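Local coordinates for tegumental protein 20.8 kDa (Clonorchis sinensis, PDB 5X2D) that probably binds calcium ions as a full-length tegumental-allergen-like protein, of which this chain is the dynein-light-chain-like domain, at residues Ile10-Ser15 against Met77-Glu82; Glu25-Ala30 against Phe81-Arg86; Trp58-Val63 against Tyr88-Thr93. All blocks are in the same frame, centred on the assembly; numbering follows the deposited sequence.

Contact 1 of 3, residues Ile10-Ser15 against Met77-Glu82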
# COMPACT_ATOMS: atom_id res chain seq x y z
N ILE A 10 -12.66 -3.90 -3.96
CA ILE A 10 -12.05 -4.52 -2.78
C ILE A 10 -12.48 -3.88 -1.43
O ILE A 10 -12.75 -4.58 -0.45
CB ILE A 10 -10.52 -4.45 -2.88
CG1 ILE A 10 -10.05 -4.98 -4.24
CG2 ILE A 10 -9.87 -5.15 -1.68
CD1 ILE A 10 -8.61 -4.56 -4.58
N SER A 11 -12.43 -2.55 -1.35
CA SER A 11 -12.88 -1.82 -0.16
C SER A 11 -13.26 -0.39 -0.50
O SER A 11 -12.74 0.21 -1.45
CB SER A 11 -11.81 -1.80 0.93
OG SER A 11 -10.60 -1.20 0.47
N ALA A 12 -14.17 0.18 0.27
CA ALA A 12 -14.52 1.56 0.03
C ALA A 12 -14.89 2.26 1.33
O ALA A 12 -15.63 1.74 2.15
CB ALA A 12 -15.66 1.64 -0.99
N ASN A 13 -14.34 3.45 1.54
CA ASN A 13 -15.02 4.37 2.42
C ASN A 13 -15.32 5.59 1.58
O ASN A 13 -14.51 6.51 1.51
CB ASN A 13 -14.14 4.68 3.63
CG ASN A 13 -14.87 5.42 4.70
OD1 ASN A 13 -16.03 5.81 4.54
ND2 ASN A 13 -14.19 5.62 5.83
N MET A 14 -16.54 5.63 1.06
CA MET A 14 -16.82 6.54 -0.03
C MET A 14 -18.26 6.37 -0.54
O MET A 14 -18.87 5.30 -0.39
CB MET A 14 -15.79 6.28 -1.15
CG MET A 14 -15.79 7.25 -2.31
SD MET A 14 -14.31 7.10 -3.36
CE MET A 14 -12.97 7.10 -2.16
N SER A 15 -18.79 7.42 -1.16
CA SER A 15 -20.10 7.36 -1.81
C SER A 15 -19.91 6.66 -3.14
O SER A 15 -18.79 6.62 -3.65
CB SER A 15 -20.70 8.76 -2.01
OG SER A 15 -19.94 9.54 -2.92
N MET A 77 -11.22 9.18 3.09
CA MET A 77 -11.80 8.39 2.01
C MET A 77 -10.76 7.43 1.53
O MET A 77 -9.58 7.77 1.49
CB MET A 77 -12.28 9.25 0.84
CG MET A 77 -12.92 10.55 1.19
SD MET A 77 -14.07 11.04 -0.10
CE MET A 77 -13.57 12.77 -0.23
N SER A 78 -11.18 6.19 1.27
CA SER A 78 -10.32 5.21 0.67
C SER A 78 -11.13 4.30 -0.21
O SER A 78 -12.22 3.84 0.16
CB SER A 78 -9.53 4.45 1.74
OG SER A 78 -10.34 3.70 2.58
N PHE A 79 -10.60 4.04 -1.39
CA PHE A 79 -11.28 3.21 -2.38
C PHE A 79 -10.27 2.19 -2.89
O PHE A 79 -9.13 2.55 -3.16
CB PHE A 79 -11.80 4.11 -3.50
CG PHE A 79 -12.57 3.40 -4.56
CD1 PHE A 79 -13.20 2.19 -4.30
CD2 PHE A 79 -12.71 3.97 -5.82
CE1 PHE A 79 -13.95 1.55 -5.29
CE2 PHE A 79 -13.45 3.36 -6.81
CZ PHE A 79 -14.08 2.14 -6.54
N GLN A 80 -10.66 0.92 -2.98
CA GLN A 80 -9.71 -0.07 -3.48
C GLN A 80 -10.39 -1.00 -4.46
O GLN A 80 -11.30 -1.71 -4.08
CB GLN A 80 -9.10 -0.87 -2.32
CG GLN A 80 -8.31 -0.02 -1.33
CD GLN A 80 -7.59 -0.85 -0.28
OE1 GLN A 80 -7.52 -2.06 -0.37
NE2 GLN A 80 -7.09 -0.19 0.75
N PHE A 81 -9.95 -1.03 -5.72
CA PHE A 81 -10.63 -1.81 -6.75
C PHE A 81 -9.68 -2.40 -7.78
O PHE A 81 -8.64 -1.81 -8.09
CB PHE A 81 -11.65 -0.94 -7.48
CG PHE A 81 -11.04 0.16 -8.31
CD1 PHE A 81 -10.73 1.40 -7.74
CD2 PHE A 81 -10.76 -0.05 -9.66
CE1 PHE A 81 -10.16 2.41 -8.51
CE2 PHE A 81 -10.18 0.97 -10.43
CZ PHE A 81 -9.88 2.19 -9.86
N GLU A 82 -10.08 -3.55 -8.34
CA GLU A 82 -9.32 -4.26 -9.38
C GLU A 82 -9.91 -3.97 -10.75
O GLU A 82 -11.11 -4.11 -10.96
CB GLU A 82 -9.34 -5.78 -9.16
CG GLU A 82 -8.84 -6.26 -7.80
CD GLU A 82 -8.89 -7.77 -7.65
OE1 GLU A 82 -9.10 -8.47 -8.67
OE2 GLU A 82 -8.73 -8.26 -6.51

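Contact 2 of 3, residues Glu25-Ala30 against Phe81-Arg86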
# COMPACT_ATOMS: atom_id res chain seq x y z
N GLU A 25 -12.47 8.24 -14.72
CA GLU A 25 -11.18 8.81 -15.04
C GLU A 25 -10.13 7.71 -15.26
O GLU A 25 -9.24 7.85 -16.11
CB GLU A 25 -10.74 9.76 -13.90
CG GLU A 25 -9.36 10.37 -14.07
CD GLU A 25 -9.34 11.48 -15.12
OE1 GLU A 25 -10.43 11.83 -15.64
OE2 GLU A 25 -8.23 12.00 -15.41
N THR A 26 -10.27 6.62 -14.52
CA THR A 26 -9.30 5.52 -14.54
C THR A 26 -9.35 4.59 -15.76
O THR A 26 -8.35 4.40 -16.45
CB THR A 26 -9.49 4.64 -13.31
OG1 THR A 26 -9.29 5.43 -12.14
CG2 THR A 26 -8.53 3.47 -13.30
N ILE A 27 -10.53 4.04 -16.04
CA ILE A 27 -10.65 2.96 -17.01
C ILE A 27 -10.12 3.28 -18.41
O ILE A 27 -9.51 2.43 -19.04
CB ILE A 27 -12.11 2.48 -17.14
CG1 ILE A 27 -12.66 2.07 -15.79
CG2 ILE A 27 -12.19 1.25 -17.99
CD1 ILE A 27 -14.14 1.96 -15.78
N PRO A 28 -10.36 4.51 -18.91
CA PRO A 28 -9.73 4.74 -20.21
C PRO A 28 -8.20 4.80 -20.21
O PRO A 28 -7.59 4.18 -21.09
CB PRO A 28 -10.34 6.08 -20.66
CG PRO A 28 -10.81 6.73 -19.40
CD PRO A 28 -11.29 5.60 -18.55
N ILE A 29 -7.57 5.52 -19.28
CA ILE A 29 -6.12 5.70 -19.37
C ILE A 29 -5.27 4.68 -18.60
O ILE A 29 -4.06 4.60 -18.82
CB ILE A 29 -5.71 7.12 -18.93
CG1 ILE A 29 -6.21 7.44 -17.52
CG2 ILE A 29 -6.28 8.15 -19.89
CD1 ILE A 29 -5.57 8.67 -16.92
N ALA A 30 -5.89 3.91 -17.70
CA ALA A 30 -5.14 2.97 -16.86
C ALA A 30 -4.60 1.72 -17.59
O ALA A 30 -3.41 1.43 -17.50
CB ALA A 30 -5.98 2.56 -15.65
N PHE A 81 -9.95 -1.03 -5.72
CA PHE A 81 -10.63 -1.81 -6.75
C PHE A 81 -9.68 -2.40 -7.78
O PHE A 81 -8.64 -1.81 -8.09
CB PHE A 81 -11.65 -0.94 -7.48
CG PHE A 81 -11.04 0.16 -8.31
CD1 PHE A 81 -10.73 1.40 -7.74
CD2 PHE A 81 -10.76 -0.05 -9.66
CE1 PHE A 81 -10.16 2.41 -8.51
CE2 PHE A 81 -10.18 0.97 -10.43
CZ PHE A 81 -9.88 2.19 -9.86
N GLU A 82 -10.08 -3.55 -8.34
CA GLU A 82 -9.32 -4.26 -9.38
C GLU A 82 -9.91 -3.97 -10.75
O GLU A 82 -11.11 -4.11 -10.96
CB GLU A 82 -9.34 -5.78 -9.16
CG GLU A 82 -8.84 -6.26 -7.80
CD GLU A 82 -8.89 -7.77 -7.65
OE1 GLU A 82 -9.10 -8.47 -8.67
OE2 GLU A 82 -8.73 -8.26 -6.51
N LEU A 83 -9.07 -3.50 -11.66
CA LEU A 83 -9.49 -3.29 -13.04
C LEU A 83 -8.53 -4.06 -13.96
O LEU A 83 -7.33 -3.73 -14.07
CB LEU A 83 -9.52 -1.80 -13.37
CG LEU A 83 -9.87 -1.36 -14.80
CD1 LEU A 83 -11.38 -1.40 -14.99
CD2 LEU A 83 -9.34 0.04 -15.03
N TYR A 84 -9.09 -5.10 -14.60
CA TYR A 84 -8.34 -6.00 -15.46
C TYR A 84 -7.15 -6.64 -14.72
O TYR A 84 -6.01 -6.65 -15.22
CB TYR A 84 -7.87 -5.24 -16.70
CG TYR A 84 -8.98 -4.62 -17.52
CD1 TYR A 84 -10.19 -5.28 -17.70
CD2 TYR A 84 -8.83 -3.37 -18.10
CE1 TYR A 84 -11.21 -4.71 -18.45
CE2 TYR A 84 -9.85 -2.79 -18.86
CZ TYR A 84 -11.03 -3.47 -19.03
OH TYR A 84 -12.04 -2.89 -19.77
N ASN A 85 -7.43 -7.16 -13.53
CA ASN A 85 -6.42 -7.78 -12.67
C ASN A 85 -5.19 -6.90 -12.38
O ASN A 85 -4.05 -7.38 -12.35
CB ASN A 85 -5.96 -9.12 -13.28
CG ASN A 85 -5.77 -10.20 -12.22
OD1 ASN A 85 -6.17 -10.03 -11.07
ND2 ASN A 85 -5.18 -11.32 -12.62
N ARG A 86 -5.44 -5.60 -12.19
CA ARG A 86 -4.45 -4.68 -11.64
C ARG A 86 -5.15 -3.82 -10.59
O ARG A 86 -6.10 -3.11 -10.92
CB ARG A 86 -3.82 -3.82 -12.73
CG ARG A 86 -2.32 -3.70 -12.60
CD ARG A 86 -1.64 -3.32 -13.91
NE ARG A 86 -2.08 -2.02 -14.43
CZ ARG A 86 -1.57 -1.44 -15.52
NH1 ARG A 86 -0.58 -2.02 -16.19
NH2 ARG A 86 -2.04 -0.26 -15.93

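Contact 3 of 3, residues Trp58-Val63 against Tyr88-Thr93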
# COMPACT_ATOMS: atom_id res chain seq x y z
N TRP A 58 -3.89 13.12 -1.98
CA TRP A 58 -4.21 11.71 -2.14
C TRP A 58 -3.00 10.83 -2.41
O TRP A 58 -2.08 11.25 -3.10
CB TRP A 58 -5.19 11.54 -3.29
CG TRP A 58 -6.59 11.95 -2.97
CD1 TRP A 58 -7.08 13.23 -2.88
CD2 TRP A 58 -7.71 11.08 -2.75
NE1 TRP A 58 -8.43 13.20 -2.61
CE2 TRP A 58 -8.83 11.89 -2.53
CE3 TRP A 58 -7.85 9.69 -2.73
CZ2 TRP A 58 -10.09 11.36 -2.28
CZ3 TRP A 58 -9.10 9.17 -2.47
CH2 TRP A 58 -10.20 10.00 -2.26
N GLN A 59 -3.02 9.59 -1.93
CA GLN A 59 -1.94 8.68 -2.28
C GLN A 59 -2.52 7.53 -3.08
O GLN A 59 -3.42 6.82 -2.61
CB GLN A 59 -1.19 8.16 -1.06
CG GLN A 59 0.20 7.69 -1.47
CD GLN A 59 1.13 7.45 -0.32
OE1 GLN A 59 0.71 7.03 0.76
NE2 GLN A 59 2.43 7.71 -0.54
N VAL A 60 -2.01 7.36 -4.30
CA VAL A 60 -2.52 6.35 -5.23
C VAL A 60 -1.48 5.26 -5.40
O VAL A 60 -0.34 5.52 -5.81
CB VAL A 60 -2.87 6.96 -6.61
CG1 VAL A 60 -3.34 5.87 -7.56
CG2 VAL A 60 -3.94 8.01 -6.47
N MET A 61 -1.85 4.04 -5.05
CA MET A 61 -0.93 2.93 -5.21
C MET A 61 -1.50 1.92 -6.19
O MET A 61 -2.65 1.49 -6.05
CB MET A 61 -0.65 2.28 -3.87
CG MET A 61 0.17 1.01 -3.98
SD MET A 61 0.62 0.44 -2.35
CE MET A 61 -0.97 0.34 -1.61
N VAL A 62 -0.72 1.58 -7.21
CA VAL A 62 -1.12 0.58 -8.19
C VAL A 62 -0.32 -0.70 -7.99
O VAL A 62 0.90 -0.65 -7.83
CB VAL A 62 -0.94 1.11 -9.63
CG1 VAL A 62 -1.46 0.11 -10.65
CG2 VAL A 62 -1.62 2.47 -9.79
N VAL A 63 -0.99 -1.85 -7.99
CA VAL A 63 -0.32 -3.13 -7.80
C VAL A 63 -0.60 -4.16 -8.89
O VAL A 63 -1.74 -4.33 -9.33
CB VAL A 63 -0.69 -3.76 -6.44
CG1 VAL A 63 -0.05 -5.15 -6.28
CG2 VAL A 63 -0.27 -2.86 -5.33
N TYR A 88 -5.97 -0.95 -7.74
CA TYR A 88 -5.77 0.47 -7.54
C TYR A 88 -6.21 0.85 -6.13
O TYR A 88 -7.35 0.61 -5.74
CB TYR A 88 -6.55 1.28 -8.59
CG TYR A 88 -6.06 1.02 -10.00
CD1 TYR A 88 -6.55 -0.05 -10.74
CD2 TYR A 88 -5.07 1.82 -10.57
CE1 TYR A 88 -6.09 -0.30 -12.02
CE2 TYR A 88 -4.60 1.58 -11.85
CZ TYR A 88 -5.12 0.51 -12.57
OH TYR A 88 -4.66 0.26 -13.85
N LEU A 89 -5.29 1.44 -5.37
CA LEU A 89 -5.61 1.86 -4.01
C LEU A 89 -5.62 3.39 -3.91
O LEU A 89 -4.63 4.06 -4.27
CB LEU A 89 -4.62 1.26 -3.00
CG LEU A 89 -4.76 -0.23 -2.69
CD1 LEU A 89 -4.00 -1.02 -3.71
CD2 LEU A 89 -4.31 -0.59 -1.29
N PHE A 90 -6.73 3.95 -3.43
CA PHE A 90 -6.79 5.39 -3.17
C PHE A 90 -6.93 5.67 -1.68
O PHE A 90 -7.73 5.03 -0.99
CB PHE A 90 -7.95 6.03 -3.94
CG PHE A 90 -7.76 6.01 -5.43
CD1 PHE A 90 -7.90 4.82 -6.15
CD2 PHE A 90 -7.43 7.18 -6.12
CE1 PHE A 90 -7.73 4.79 -7.54
CE2 PHE A 90 -7.25 7.16 -7.50
CZ PHE A 90 -7.40 5.96 -8.22
N TRP A 91 -6.12 6.62 -1.21
CA TRP A 91 -6.19 7.17 0.14
C TRP A 91 -6.12 8.67 0.08
O TRP A 91 -5.12 9.22 -0.36
CB TRP A 91 -5.01 6.73 1.01
CG TRP A 91 -4.88 5.30 1.35
CD1 TRP A 91 -5.75 4.55 2.08
CD2 TRP A 91 -3.77 4.45 1.03
NE1 TRP A 91 -5.27 3.27 2.21
CE2 TRP A 91 -4.06 3.18 1.58
CE3 TRP A 91 -2.58 4.63 0.33
CZ2 TRP A 91 -3.19 2.10 1.45
CZ3 TRP A 91 -1.72 3.57 0.20
CH2 TRP A 91 -2.03 2.32 0.76
N GLN A 92 -7.13 9.36 0.60
CA GLN A 92 -6.99 10.78 0.82
C GLN A 92 -6.15 10.95 2.09
O GLN A 92 -6.48 10.40 3.11
CB GLN A 92 -8.35 11.40 0.95
CG GLN A 92 -8.36 12.86 1.28
CD GLN A 92 -9.78 13.37 1.41
OE1 GLN A 92 -10.63 12.73 2.05
NE2 GLN A 92 -10.05 14.50 0.77
N THR A 93 -5.01 11.62 2.00
CA THR A 93 -4.14 11.73 3.17
C THR A 93 -4.37 13.00 3.99
O THR A 93 -3.90 13.10 5.10
CB THR A 93 -2.63 11.67 2.79
OG1 THR A 93 -2.35 12.60 1.74
CG2 THR A 93 -2.22 10.28 2.33

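Contact 1 of 3, residues Ile10-Ser15 against Met77-Glu82
Residues Ser-11 to Asn-13 run antiparallel to Ser-78 to Glu-82, the two short strands pointing 158° apart with axes 4.5 Å from each other. The pairing sets an outer strand on the four-stranded sheet of this dynein-light-chain-like domain, and it begins with a classic beta bulge: Ile-10 and Ser-11 together face the single residue Gln-80. Gln-80 O accepts from both, Ile-10 N at 2.6 Å and Ser-11 N at 3.1 Å; the second donor lies in the carbonyl plane on a lone pair, while the first is tilted a little out of it. The chain also turns its corner here, at Ile-10. Farther along, Gln-80 N gives its hydrogen to Ser-11 O and Asn-13 N to Ser-78 O, but the return bond from Ser-78 N to Asn-13 O is long and weak.

The two faces differ in character. Ser-11, Asn-13, Ser-78 and Gln-80 share the polar one, where Ser-11 OG lies alongside the Gln-80 chain without a hydrogen bond to Gln-80 OE1, which goes instead to Tyr-67 OH. Ala-12 and Phe-79 lie on the face that helix 16-29 packs against, with Gln-19 and Ile-22. Met-14 joins them just past the strand: CG stands anti to the backbone N (chi1 -172°), and the bend at chi3 turns the methyl back against the sheet. Met-14 SD thus makes an oblique Met-aromatic contact, 5.0 Å from the centroid of the Phe-79 ring, and Met-14 CE packs on Phe-79 CB at 3.5 Å and on Met-77 CB. Within the bulge, the Ile-10 and Glu-82 side chains cross at about a right angle, and Ile-10 CD1 touches Glu-82 CG at 3.6 Å.

Contact 2 of 3, residues Glu25-Ala30 against Phe81-Arg86
Leu-83 projects from the sheet toward Thr-26, Ile-27 and Ala-30, so that residues 26-30, at the C-terminal part of helix 16-29, pack on strand 78-83: the helix-on-sheet packing of the dynein light chain fold. With CG anti to the backbone N (chi1 177°) and chi2 at 80°, the leucine aims its two methyls at different partners. Leu-83 CD1 meets Ile-27 CG1 at 3.8 Å, the two chains crossing at about a right angle. Leu-83 CD2 lies 3.8 Å from Ile-27 CA and also touches Thr-26 CG2 and Ala-30 CB, thus spanning one helical turn.

Phe-81 meets Thr-26 from the opposite direction. Thr-26 CG2 touches its ring at the edge, in the ring plane, 3.9 Å from Phe-81 CZ; Thr-26 OG1, also near Phe-81 CZ, is hydrogen-bonded to Ile-22 O within the helix.

Beyond Leu-83 a two-residue hairpin turn, Tyr-84 and Asn-85 both in the left-handed helical region, brings Arg-86 back. Its side chain bends at chi3 (61°); Arg-86 NH1 is bonded to Ala-33 O, while Arg-86 NH2 lies 2.7 Å from Ala-30 O, which sits near the guanidinium plane but at a poor angle for a hydrogen bond.

Contact 3 of 3, residues Trp58-Val63 against Tyr88-Thr93
Trp-58 lies across Gln-92 at one end of an antiparallel pairing in which Gln-59 with Trp-91 and Met-61 with Leu-89 exchange both backbone hydrogen bonds. Its CB begins 3.7 Å from Trp-91 O. The indole then leans over the neighbouring strand: Trp-58 CG passes Gln-92 CA at 4.0 Å, and Trp-58 CE3 comes 3.4 Å from Gln-92 N, which lies over the ring face. Gln-92 CB sits almost centrally above the six-membered ring, 3.6 Å from its centroid and 14° off the normal, a clear CH-pi contact. At the far rim Trp-58 CZ3 touches Phe-90 CB at 3.7 Å. The nitrogen edge passes Gln-92 CG, and Trp-58 NE1 finds its hydrogen bond in Gly-55 O, which Gln-92 NE2 shares.

On the same face as Trp-58, Val-60 CG2 lies 3.6 Å from Phe-90 CE2, and Val-62 runs beside the Tyr-88 ring. The other face bears Met-61, bent at chi3 (55°) so that its CE reaches Leu-89 CD2 at 3.5 Å and also meets the Trp-91 ring. Met-61 to Val-63 pair in turn with a strand of the second subunit, whose own Met-61 packs on this one, consistent with the dimer of dynein light chains.

The chemistry implies a seam fixed in register by its backbone bonds and largely apolar, with glutamines near the Trp-58 end, where one main-chain carbonyl satisfies both Trp-58 NE1 and Gln-92 NE2.

All three contacts involve one sheet. Contact 1 sets strand 7-13 beside strand 78-83 at the surface; contact 3, buried, sets strand 87-92 beside strand 58-63, and the two are joined through the hairpin of strands 78-83 and 87-92, where Phe-79 O and Phe-81 O face the amides of Phe-90 and Tyr-88. Contact 2, also buried, shares Phe-81 and Glu-82 with contact 1 but brings a helix rather than a strand. Their chemistry follows: backbone hydrogen bonding dominates both strand pairs, with polar side chains on the face of contact 1 away from helix 16-29 and mixed aromatic and aliphatic packing in contact 3, whereas contact 2 rests mainly on Leu-83 and its aliphatic neighbours.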